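Local coordinates for proteasome activator protein PA26 (PDB 1YAR), which probably binds as a ring of identical subunits to the end of the 20S proteasome and activates it by opening the entrance for substrates, at residues 27-31 / 214-219; 63-69 / 162-166; 110-116 / 224-229; 153-158 / 192-196. One frame throughout, in Å; residues are numbered along the deposited sequence. Where two conformers were deposited one is given.

Contact 1 (27-31 / 214-219); sequences SFAVI and VINAYL
Ile31 on helix 24-57 plugs into helix 183-226 as a knob into a hole made by Val214, Ile215, Tyr218 and Leu219. The two are long helices of the bundle that forms a PA28-family activator subunit, and here they run roughly antiparallel, their local axes 10.7 Å apart at 146°. Apolar packing comes first. The branches of Ile31 divide the hole between them: CG2 slides past Ile215 CG2 at 3.9 Å and also reaches Leu219, while CD1 lies against Tyr218 CB. Phe28 presents its ring edge to Leu219, with CE1 3.8 Å from CD2 in the plane of the ring; Leu14 of the second subunit packs on both residues. A CH-pi contact follows, Ile31 CG1 standing over one face of Tyr218, 4.0 Å from the ring centroid. The polar end of the same tyrosine sits beside Ser27, but its hydroxyl also bonds to the carboxylate of Glu24, and Ser27 OG has the carbonyl of Glu24 close by as well. With Tyr218 CG anti to its own backbone nitrogen (chi1 179°), the ring stretches across to helix 24-57 and brings OH to 2.6 Å from Ser27 OG.

Contact 2 (63-69 / 162-166); sequences RAQAEKS and EDKLL
Glu162 OE2 is held by Arg158 of its own chain, in a salt bridge, and by Ser184 of the third subunit, a neighbouring copy of the protein; across the contact Ser69 OG, bonded to that same serine, stands 3.7 Å from OE2. Ser182 of the third subunit bonds OE1. The aliphatic part of Glu162 serves a different neighbour, its CG lying 3.5 Å from Ala66 O. Here the short, weakly bonded helical turn 64-67, in the connection between the long helices 24-57 and 71-99, rests on the C-terminal turn of helix 150-166 at one end of the bundle. Ala66 points its methyl between two leucines, CB being 4.1 Å from Leu165 CD1 and 4.0 Å from Leu166 CD2. Leu166 CD2 also touches Glu67 CG at 3.7 Å. Arg63, its chain bent at chi3 (-58°), swings its guanidinium over to the helix end, where Leu166 O lies near the guanidinium plane, 3.2 Å from NH2. Ala66 O is buried here without a polar partner. The carbon contacts of Ala66, Glu67, Leu165 and Leu166 make the hold mainly apolar, while the serine bonds tie Glu162 to the third subunit and Arg158 holds it within the chain.

Contact 3 (110-116 / 224-229); sequences NLGVAVQ and KLIQPR
Gln116 lays its side-chain amide across the ring of Pro228, with NE2 3.5 Å from CG and the amide carbon CD nearly as close to CB. An extended chain beyond CG (chi2 -179°) carries the amide past the proline to the last turn of helix 183-226, where NE2 donates to Leu225 O at 2.9 Å. The N-H points well at the oxygen, 159°, and the acceptor lies in the amide plane, although the donor is tilted from the carbonyl plane of Leu225. The same nitrogen bonds to the carbonyl of Arg101, so one amide group joins the helix end to the loop after helix 71-99. Beside it, Leu225 CD2 packs 3.7 Å from Gln116 CA and also meets Val115 CG1. This is where, in the helical bundle of the subunit, the first turns of helix 111-130 meet the chain as it leaves helix 183-226. Gly112 lets the backbones come together: its CA is 3.9 Å from that of Pro228 and makes a CA-H...O contact of 3.3 Å with Pro228 O, which lies where a side chain would otherwise project. A water completes the junction, accepting from Val113 N and donating to Pro228 O at 2.8 Å. Farther out, Arg229 runs extended to Asn110, and NH2 gives a bent bond of 3.0 Å to OD1, in the guanidinium plane and with an N-H...O angle of 141°. Carbonyls of Glu104 and Asp109 hold its NH1 and NE, while Lys106 O takes the ND2 of Asn110.

Contact 4 (153-158 / 192-196); sequences EYLSAR and IDADF
A chi1 of 170° swings the Tyr154 ring away from its own backbone nitrogen, and Asp193 has CG opposite its carbonyl carbon; these torsions bring the phenol and the carboxylate together. Tyr154 OH donates to Asp193 OD1 at 2.8 Å, arriving from above the carboxylate plane. Arg158 instead comes in almost coplanar with the carboxylate, the two planes 10° apart, and grips it side-on in a salt bridge: NE bonds OD1 at 2.8 Å through the syn lone pair, and NH2 bonds OD2 at 2.8 Å. OD1 thus accepts two bonds from different directions, and Tyr61 OH adds another to OD2. Together these donors fix the rotation of the buried carboxylate and would be expected to favour its charged form. The site lies between two helices of the subunit's bundle, 150-166 and 183-226, which run nearly antiparallel, their local axes 10.6 Å apart. Toward the other end of the contact, aromatic packing takes over. Tyr154 aims its ring edge at the face of Phe196 in a T-shaped pair, planes at 63° and centroids 5.4 Å apart, while Tyr154 CA lies over a face of Phe196 in a CH-pi contact. Glu153 CB reaches the edge of that phenylalanine ring at CE2, 3.8 Å away. Ile192 CG2 touches Tyr154 CD1 at 4.0 Å, and Ile192 CD1 settles against the carbonyl of Ala157.

From the N terminus, the chain enters helix 24-57 at contact 1, whose partner waits near the far end of helix 183-226, closing a loop of 182 residues. Contacts 2 and 4, closing loops of 92 and 33 residues, both fall within it; they cross each other, share helix 150-166, and touch where Gln65 O meets Arg158 NH1. Contact 3, starting later at helix 111-130, closes 107 residues and ends beyond contact 1, so the two cross; it encloses contact 4 and crosses contact 2. Contacts 1 and 3 meet through Tyr218 and Leu225, while contacts 2 and 4 lie on the opposite side of the chain's centre. Helix 183-226 spans both regions, serving contacts 1, 3 and 4.

Contact 1 (27-31 / 214-219)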
# COMPACT_ATOMS: atom_id res chain seq x y z
N SER O 27 -49.13 -89.95 -3.51
CA SER O 27 -48.52 -90.00 -2.19
C SER O 27 -49.47 -89.44 -1.14
O SER O 27 -49.62 -90.03 -0.07
CB SER O 27 -47.17 -89.26 -2.20
OG SER O 27 -47.30 -88.01 -2.84
N PHE O 28 -50.16 -88.33 -1.44
CA PHE O 28 -51.17 -87.78 -0.53
C PHE O 28 -52.25 -88.81 -0.19
O PHE O 28 -52.67 -88.92 0.95
CB PHE O 28 -51.81 -86.49 -1.07
CG PHE O 28 -52.80 -85.86 -0.13
CD1 PHE O 28 -52.41 -85.46 1.16
CD2 PHE O 28 -54.12 -85.65 -0.52
CE1 PHE O 28 -53.31 -84.88 2.06
CE2 PHE O 28 -55.05 -85.05 0.37
CZ PHE O 28 -54.64 -84.66 1.66
N ALA O 29 -52.70 -89.56 -1.19
CA ALA O 29 -53.70 -90.60 -0.96
C ALA O 29 -53.23 -91.63 0.09
O ALA O 29 -54.04 -92.14 0.87
CB ALA O 29 -54.06 -91.29 -2.27
N VAL O 30 -51.94 -91.96 0.07
CA VAL O 30 -51.38 -92.89 1.05
C VAL O 30 -51.47 -92.27 2.45
O VAL O 30 -51.94 -92.90 3.40
CB VAL O 30 -49.90 -93.28 0.71
CG1 VAL O 30 -49.25 -94.02 1.88
CG2 VAL O 30 -49.84 -94.16 -0.55
N ILE O 31 -51.02 -91.02 2.55
CA ILE O 31 -51.02 -90.31 3.83
C ILE O 31 -52.44 -90.19 4.40
O ILE O 31 -52.66 -90.35 5.60
CB ILE O 31 -50.35 -88.92 3.69
CG1 ILE O 31 -48.86 -89.05 3.31
CG2 ILE O 31 -50.55 -88.08 4.97
CD1 ILE O 31 -47.95 -89.70 4.43
N VAL O 214 -44.37 -89.87 10.09
CA VAL O 214 -44.30 -89.72 8.61
C VAL O 214 -45.46 -88.86 8.05
O VAL O 214 -45.25 -88.02 7.17
CB VAL O 214 -44.19 -91.08 7.86
CG1 VAL O 214 -44.16 -90.87 6.35
CG2 VAL O 214 -42.90 -91.85 8.26
N ILE O 215 -46.66 -89.05 8.57
CA ILE O 215 -47.80 -88.18 8.19
C ILE O 215 -47.41 -86.73 8.40
O ILE O 215 -47.53 -85.90 7.49
CB ILE O 215 -49.05 -88.52 9.00
CG1 ILE O 215 -49.54 -89.94 8.65
CG2 ILE O 215 -50.18 -87.46 8.76
CD1 ILE O 215 -50.40 -90.55 9.75
N ASN O 216 -46.92 -86.43 9.61
CA ASN O 216 -46.49 -85.07 9.92
C ASN O 216 -45.40 -84.57 8.98
O ASN O 216 -45.50 -83.46 8.45
CB ASN O 216 -46.06 -84.94 11.40
CG ASN O 216 -45.62 -83.53 11.78
OD1 ASN O 216 -46.44 -82.60 11.80
ND2 ASN O 216 -44.34 -83.38 12.15
N ALA O 217 -44.36 -85.38 8.78
CA ALA O 217 -43.23 -84.97 7.95
C ALA O 217 -43.66 -84.73 6.49
O ALA O 217 -43.19 -83.80 5.85
CB ALA O 217 -42.16 -86.01 7.99
N TYR O 218 -44.53 -85.59 5.97
CA TYR O 218 -44.97 -85.42 4.58
C TYR O 218 -45.77 -84.14 4.43
O TYR O 218 -45.53 -83.34 3.52
CB TYR O 218 -45.80 -86.63 4.10
CG TYR O 218 -46.27 -86.47 2.67
CD1 TYR O 218 -45.50 -86.93 1.60
CD2 TYR O 218 -47.47 -85.81 2.38
CE1 TYR O 218 -45.92 -86.76 0.27
CE2 TYR O 218 -47.90 -85.62 1.06
CZ TYR O 218 -47.13 -86.12 0.03
OH TYR O 218 -47.54 -85.96 -1.28
N LEU O 219 -46.73 -83.94 5.32
CA LEU O 219 -47.68 -82.83 5.17
C LEU O 219 -47.00 -81.48 5.42
O LEU O 219 -47.39 -80.47 4.84
CB LEU O 219 -48.89 -83.02 6.09
CG LEU O 219 -49.79 -84.22 5.74
CD1 LEU O 219 -50.80 -84.44 6.83
CD2 LEU O 219 -50.52 -84.01 4.42

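Contact 2 (63-69 / 162-166)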
# COMPACT_ATOMS: atom_id res chain seq x y z
N ARG O 63 -48.17 -131.15 27.94
CA ARG O 63 -47.75 -131.70 26.64
C ARG O 63 -48.78 -131.44 25.54
O ARG O 63 -48.42 -131.29 24.37
CB ARG O 63 -47.44 -133.21 26.72
CG ARG O 63 -48.45 -134.11 25.95
CD ARG O 63 -47.98 -135.54 25.68
NE ARG O 63 -46.73 -135.60 24.92
CZ ARG O 63 -46.16 -136.72 24.49
NH1 ARG O 63 -46.73 -137.90 24.73
NH2 ARG O 63 -45.02 -136.66 23.81
N ALA O 64 -50.05 -131.38 25.93
CA ALA O 64 -51.14 -131.15 24.99
C ALA O 64 -50.95 -129.87 24.17
O ALA O 64 -51.35 -129.80 23.00
CB ALA O 64 -52.46 -131.12 25.73
N GLN O 65 -50.35 -128.85 24.79
CA GLN O 65 -50.12 -127.56 24.12
C GLN O 65 -49.01 -127.64 23.08
O GLN O 65 -48.92 -126.77 22.22
CB GLN O 65 -49.84 -126.45 25.14
CG GLN O 65 -51.08 -125.90 25.83
CD GLN O 65 -51.86 -126.94 26.62
OE1 GLN O 65 -51.31 -127.64 27.49
NE2 GLN O 65 -53.16 -127.04 26.34
N ALA O 66 -48.16 -128.66 23.18
CA ALA O 66 -47.15 -128.91 22.16
C ALA O 66 -47.75 -129.61 20.94
O ALA O 66 -47.15 -129.61 19.86
CB ALA O 66 -46.01 -129.74 22.72
N GLU O 67 -48.92 -130.22 21.11
CA GLU O 67 -49.54 -131.04 20.06
C GLU O 67 -50.38 -130.22 19.10
O GLU O 67 -50.71 -130.70 18.00
CB GLU O 67 -50.38 -132.17 20.68
CG GLU O 67 -49.53 -133.21 21.40
CD GLU O 67 -50.34 -134.26 22.15
OE1 GLU O 67 -49.86 -135.42 22.19
OE2 GLU O 67 -51.42 -133.95 22.70
N LYS O 68 -50.72 -129.00 19.49
CA LYS O 68 -51.47 -128.09 18.63
C LYS O 68 -50.94 -126.65 18.65
O LYS O 68 -50.67 -126.10 19.73
CB LYS O 68 -52.94 -128.08 19.05
CG LYS O 68 -53.89 -128.21 17.86
CD LYS O 68 -54.94 -127.11 17.84
CE LYS O 68 -55.62 -127.09 16.47
NZ LYS O 68 -56.24 -125.77 16.15
N SER O 69 -50.83 -126.04 17.47
CA SER O 69 -50.53 -124.60 17.34
C SER O 69 -51.79 -123.74 17.47
O SER O 69 -52.78 -123.96 16.76
CB SER O 69 -49.85 -124.28 16.01
OG SER O 69 -48.66 -125.02 15.85
N GLU O 162 -41.58 -127.63 20.40
CA GLU O 162 -42.52 -128.75 20.22
C GLU O 162 -41.79 -130.07 20.02
O GLU O 162 -42.08 -131.06 20.71
CB GLU O 162 -43.47 -128.46 19.06
CG GLU O 162 -44.53 -127.41 19.38
CD GLU O 162 -45.23 -126.87 18.14
OE1 GLU O 162 -44.98 -127.41 17.04
OE2 GLU O 162 -46.02 -125.91 18.27
N ASP O 163 -40.81 -130.08 19.11
CA ASP O 163 -40.04 -131.29 18.79
C ASP O 163 -39.33 -131.86 20.00
O ASP O 163 -39.29 -133.09 20.18
CB ASP O 163 -39.00 -131.01 17.70
CG ASP O 163 -39.47 -131.41 16.31
OD1 ASP O 163 -40.49 -132.13 16.21
OD2 ASP O 163 -38.86 -131.05 15.26
N LYS O 164 -38.77 -130.98 20.83
CA LYS O 164 -38.07 -131.42 22.03
C LYS O 164 -39.03 -131.98 23.06
O LYS O 164 -38.72 -132.97 23.73
CB LYS O 164 -37.25 -130.29 22.64
CG LYS O 164 -35.96 -129.99 21.91
CD LYS O 164 -35.13 -129.01 22.72
CE LYS O 164 -34.54 -127.93 21.85
NZ LYS O 164 -34.14 -126.78 22.73
N LEU O 165 -40.19 -131.36 23.18
CA LEU O 165 -41.19 -131.78 24.15
C LEU O 165 -41.85 -133.10 23.75
O LEU O 165 -42.16 -133.93 24.61
CB LEU O 165 -42.26 -130.70 24.34
CG LEU O 165 -41.89 -129.49 25.20
CD1 LEU O 165 -42.99 -128.43 25.15
CD2 LEU O 165 -41.60 -129.93 26.64
N LEU O 166 -42.09 -133.27 22.46
CA LEU O 166 -42.84 -134.44 21.96
C LEU O 166 -41.92 -135.66 21.80
O LEU O 166 -42.35 -136.79 22.03
CB LEU O 166 -43.55 -134.10 20.65
CG LEU O 166 -44.65 -133.03 20.69
CD1 LEU O 166 -45.03 -132.54 19.30
CD2 LEU O 166 -45.89 -133.49 21.46

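Contact 3 (110-116 / 224-229)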
# COMPACT_ATOMS: atom_id res chain seq x y z
N ASN O 110 -29.55 -76.79 -3.09
CA ASN O 110 -29.91 -78.10 -2.54
C ASN O 110 -30.74 -78.07 -1.27
O ASN O 110 -30.85 -79.09 -0.60
CB ASN O 110 -28.64 -78.90 -2.28
CG ASN O 110 -28.02 -79.43 -3.55
OD1 ASN O 110 -28.73 -79.76 -4.50
ND2 ASN O 110 -26.69 -79.52 -3.57
N LEU O 111 -31.31 -76.93 -0.91
CA LEU O 111 -32.14 -76.88 0.30
C LEU O 111 -33.38 -77.77 0.18
O LEU O 111 -33.76 -78.45 1.15
CB LEU O 111 -32.57 -75.45 0.62
CG LEU O 111 -31.46 -74.41 0.77
CD1 LEU O 111 -32.07 -73.02 0.86
CD2 LEU O 111 -30.59 -74.73 1.98
N GLY O 112 -34.01 -77.76 -1.01
CA GLY O 112 -35.15 -78.64 -1.30
C GLY O 112 -34.73 -80.09 -1.41
O GLY O 112 -35.43 -80.97 -0.91
N VAL O 113 -33.59 -80.33 -2.06
CA VAL O 113 -33.02 -81.68 -2.20
C VAL O 113 -32.76 -82.31 -0.81
O VAL O 113 -33.00 -83.51 -0.60
CB VAL O 113 -31.72 -81.66 -3.06
CG1 VAL O 113 -31.13 -83.04 -3.17
CG2 VAL O 113 -32.03 -81.11 -4.47
N ALA O 114 -32.27 -81.49 0.12
CA ALA O 114 -32.07 -81.94 1.50
C ALA O 114 -33.39 -82.40 2.16
O ALA O 114 -33.40 -83.39 2.90
CB ALA O 114 -31.40 -80.83 2.32
N VAL O 115 -34.49 -81.70 1.87
CA VAL O 115 -35.82 -82.09 2.36
C VAL O 115 -36.21 -83.45 1.77
O VAL O 115 -36.67 -84.34 2.50
CB VAL O 115 -36.90 -81.04 2.01
CG1 VAL O 115 -38.27 -81.45 2.53
CG2 VAL O 115 -36.54 -79.66 2.59
N GLN O 116 -36.01 -83.63 0.46
CA GLN O 116 -36.27 -84.91 -0.19
C GLN O 116 -35.50 -86.07 0.45
O GLN O 116 -36.09 -87.12 0.76
CB GLN O 116 -35.95 -84.82 -1.67
CG GLN O 116 -36.85 -83.87 -2.43
CD GLN O 116 -36.50 -83.84 -3.88
OE1 GLN O 116 -35.30 -83.78 -4.24
NE2 GLN O 116 -37.51 -83.95 -4.75
N LYS O 224 -41.77 -78.90 -1.19
CA LYS O 224 -40.36 -79.10 -1.58
C LYS O 224 -40.07 -80.53 -2.04
O LYS O 224 -39.15 -80.76 -2.84
CB LYS O 224 -39.37 -78.73 -0.44
CG LYS O 224 -39.38 -77.27 -0.06
CD LYS O 224 -38.61 -76.39 -1.02
CE LYS O 224 -38.62 -74.92 -0.53
NZ LYS O 224 -38.42 -74.01 -1.69
N LEU O 225 -40.84 -81.49 -1.55
CA LEU O 225 -40.72 -82.86 -2.04
C LEU O 225 -41.04 -82.94 -3.55
O LEU O 225 -40.36 -83.63 -4.30
CB LEU O 225 -41.61 -83.81 -1.25
CG LEU O 225 -41.35 -84.02 0.23
CD1 LEU O 225 -42.39 -85.00 0.79
CD2 LEU O 225 -39.94 -84.55 0.46
N ILE O 226 -42.05 -82.19 -3.98
CA ILE O 226 -42.47 -82.22 -5.39
C ILE O 226 -41.64 -81.26 -6.25
O ILE O 226 -41.26 -81.60 -7.38
CB ILE O 226 -43.99 -81.93 -5.53
CG1 ILE O 226 -44.81 -82.87 -4.63
CG2 ILE O 226 -44.45 -82.06 -7.00
CD1 ILE O 226 -44.68 -84.37 -5.01
N GLN O 227 -41.36 -80.08 -5.71
CA GLN O 227 -40.63 -79.04 -6.41
C GLN O 227 -39.47 -78.54 -5.55
O GLN O 227 -39.60 -77.49 -4.90
CB GLN O 227 -41.57 -77.87 -6.74
CG GLN O 227 -42.73 -78.23 -7.67
CD GLN O 227 -42.27 -78.62 -9.08
OE1 GLN O 227 -41.14 -78.30 -9.49
NE2 GLN O 227 -43.16 -79.29 -9.83
N PRO O 228 -38.37 -79.28 -5.51
CA PRO O 228 -37.25 -78.94 -4.62
C PRO O 228 -36.50 -77.66 -5.02
O PRO O 228 -35.79 -77.08 -4.19
CB PRO O 228 -36.34 -80.17 -4.72
CG PRO O 228 -36.65 -80.78 -6.08
CD PRO O 228 -38.12 -80.54 -6.26
N ARG O 229 -36.65 -77.23 -6.28
CA ARG O 229 -36.02 -76.01 -6.76
C ARG O 229 -37.06 -75.10 -7.41
O ARG O 229 -37.95 -75.57 -8.11
CB ARG O 229 -34.90 -76.31 -7.76
CG ARG O 229 -33.72 -77.08 -7.18
CD ARG O 229 -32.60 -77.35 -8.17
NE ARG O 229 -31.47 -77.99 -7.50
CZ ARG O 229 -30.69 -78.93 -8.04
NH1 ARG O 229 -30.88 -79.36 -9.29
NH2 ARG O 229 -29.71 -79.44 -7.32
O HOH W 1 -33.14 -77.69 -3.67

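Contact 4 (153-158 / 192-196)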
# COMPACT_ATOMS: atom_id res chain seq x y z
N GLU O 153 -41.10 -116.47 12.18
CA GLU O 153 -40.32 -116.41 13.43
C GLU O 153 -41.01 -117.23 14.53
O GLU O 153 -40.36 -118.04 15.18
CB GLU O 153 -40.20 -114.97 13.94
CG GLU O 153 -39.41 -113.96 13.11
CD GLU O 153 -39.19 -112.66 13.88
OE1 GLU O 153 -39.02 -112.74 15.14
OE2 GLU O 153 -39.21 -111.55 13.26
N TYR O 154 -42.30 -116.99 14.73
CA TYR O 154 -43.08 -117.69 15.77
C TYR O 154 -43.11 -119.20 15.54
O TYR O 154 -42.78 -119.97 16.45
CB TYR O 154 -44.50 -117.11 15.83
CG TYR O 154 -45.49 -117.88 16.69
CD1 TYR O 154 -45.39 -117.88 18.08
CD2 TYR O 154 -46.55 -118.59 16.10
CE1 TYR O 154 -46.30 -118.59 18.87
CE2 TYR O 154 -47.47 -119.29 16.87
CZ TYR O 154 -47.35 -119.28 18.24
OH TYR O 154 -48.26 -119.98 19.01
N LEU O 155 -43.48 -119.63 14.33
CA LEU O 155 -43.52 -121.06 13.97
C LEU O 155 -42.17 -121.76 14.15
O LEU O 155 -42.11 -122.85 14.72
CB LEU O 155 -44.11 -121.25 12.57
CG LEU O 155 -45.55 -120.72 12.44
CD1 LEU O 155 -46.05 -120.75 10.98
CD2 LEU O 155 -46.51 -121.44 13.40
N SER O 156 -41.10 -121.12 13.66
CA SER O 156 -39.73 -121.59 13.85
C SER O 156 -39.49 -121.88 15.32
O SER O 156 -39.16 -123.01 15.69
CB SER O 156 -38.71 -120.53 13.39
OG SER O 156 -39.02 -120.00 12.11
N ALA O 157 -39.67 -120.86 16.15
CA ALA O 157 -39.37 -120.90 17.59
C ALA O 157 -40.20 -121.99 18.30
O ALA O 157 -39.68 -122.77 19.09
CB ALA O 157 -39.65 -119.53 18.22
N ARG O 158 -41.49 -122.03 17.98
CA ARG O 158 -42.40 -122.98 18.60
C ARG O 158 -42.09 -124.42 18.17
O ARG O 158 -42.10 -125.32 19.00
CB ARG O 158 -43.87 -122.62 18.31
CG ARG O 158 -44.77 -122.86 19.51
CD ARG O 158 -46.26 -122.80 19.24
NE ARG O 158 -47.03 -122.81 20.49
CZ ARG O 158 -47.61 -123.90 21.02
NH1 ARG O 158 -47.55 -125.08 20.40
NH2 ARG O 158 -48.29 -123.80 22.15
N ILE O 192 -43.05 -118.47 24.69
CA ILE O 192 -43.04 -118.15 23.28
C ILE O 192 -44.42 -117.63 22.86
O ILE O 192 -44.52 -116.58 22.22
CB ILE O 192 -42.60 -119.37 22.42
CG1 ILE O 192 -41.10 -119.59 22.56
CG2 ILE O 192 -42.97 -119.17 20.94
CD1 ILE O 192 -40.65 -120.99 22.15
N ASP O 193 -45.49 -118.35 23.23
CA ASP O 193 -46.85 -117.86 22.94
C ASP O 193 -47.12 -116.47 23.50
O ASP O 193 -47.59 -115.59 22.79
CB ASP O 193 -47.92 -118.84 23.42
CG ASP O 193 -47.95 -120.11 22.60
OD1 ASP O 193 -47.23 -120.20 21.58
OD2 ASP O 193 -48.64 -121.08 22.92
N ALA O 194 -46.80 -116.27 24.78
CA ALA O 194 -47.01 -114.97 25.40
C ALA O 194 -46.14 -113.89 24.75
O ALA O 194 -46.64 -112.80 24.45
CB ALA O 194 -46.72 -115.04 26.90
N ASP O 195 -44.86 -114.18 24.55
CA ASP O 195 -43.92 -113.16 24.09
C ASP O 195 -44.21 -112.69 22.68
O ASP O 195 -43.95 -111.54 22.35
CB ASP O 195 -42.47 -113.64 24.20
CG ASP O 195 -41.90 -113.49 25.60
OD1 ASP O 195 -42.64 -113.06 26.52
OD2 ASP O 195 -40.72 -113.78 25.88
N PHE O 196 -44.73 -113.58 21.83
CA PHE O 196 -45.08 -113.16 20.48
C PHE O 196 -46.27 -112.25 20.43
O PHE O 196 -46.33 -111.33 19.62
CB PHE O 196 -45.15 -114.33 19.48
CG PHE O 196 -43.81 -114.69 18.92
CD1 PHE O 196 -42.95 -115.52 19.63
CD2 PHE O 196 -43.37 -114.13 17.73
CE1 PHE O 196 -41.67 -115.82 19.15
CE2 PHE O 196 -42.11 -114.44 17.22
CZ PHE O 196 -41.24 -115.28 17.94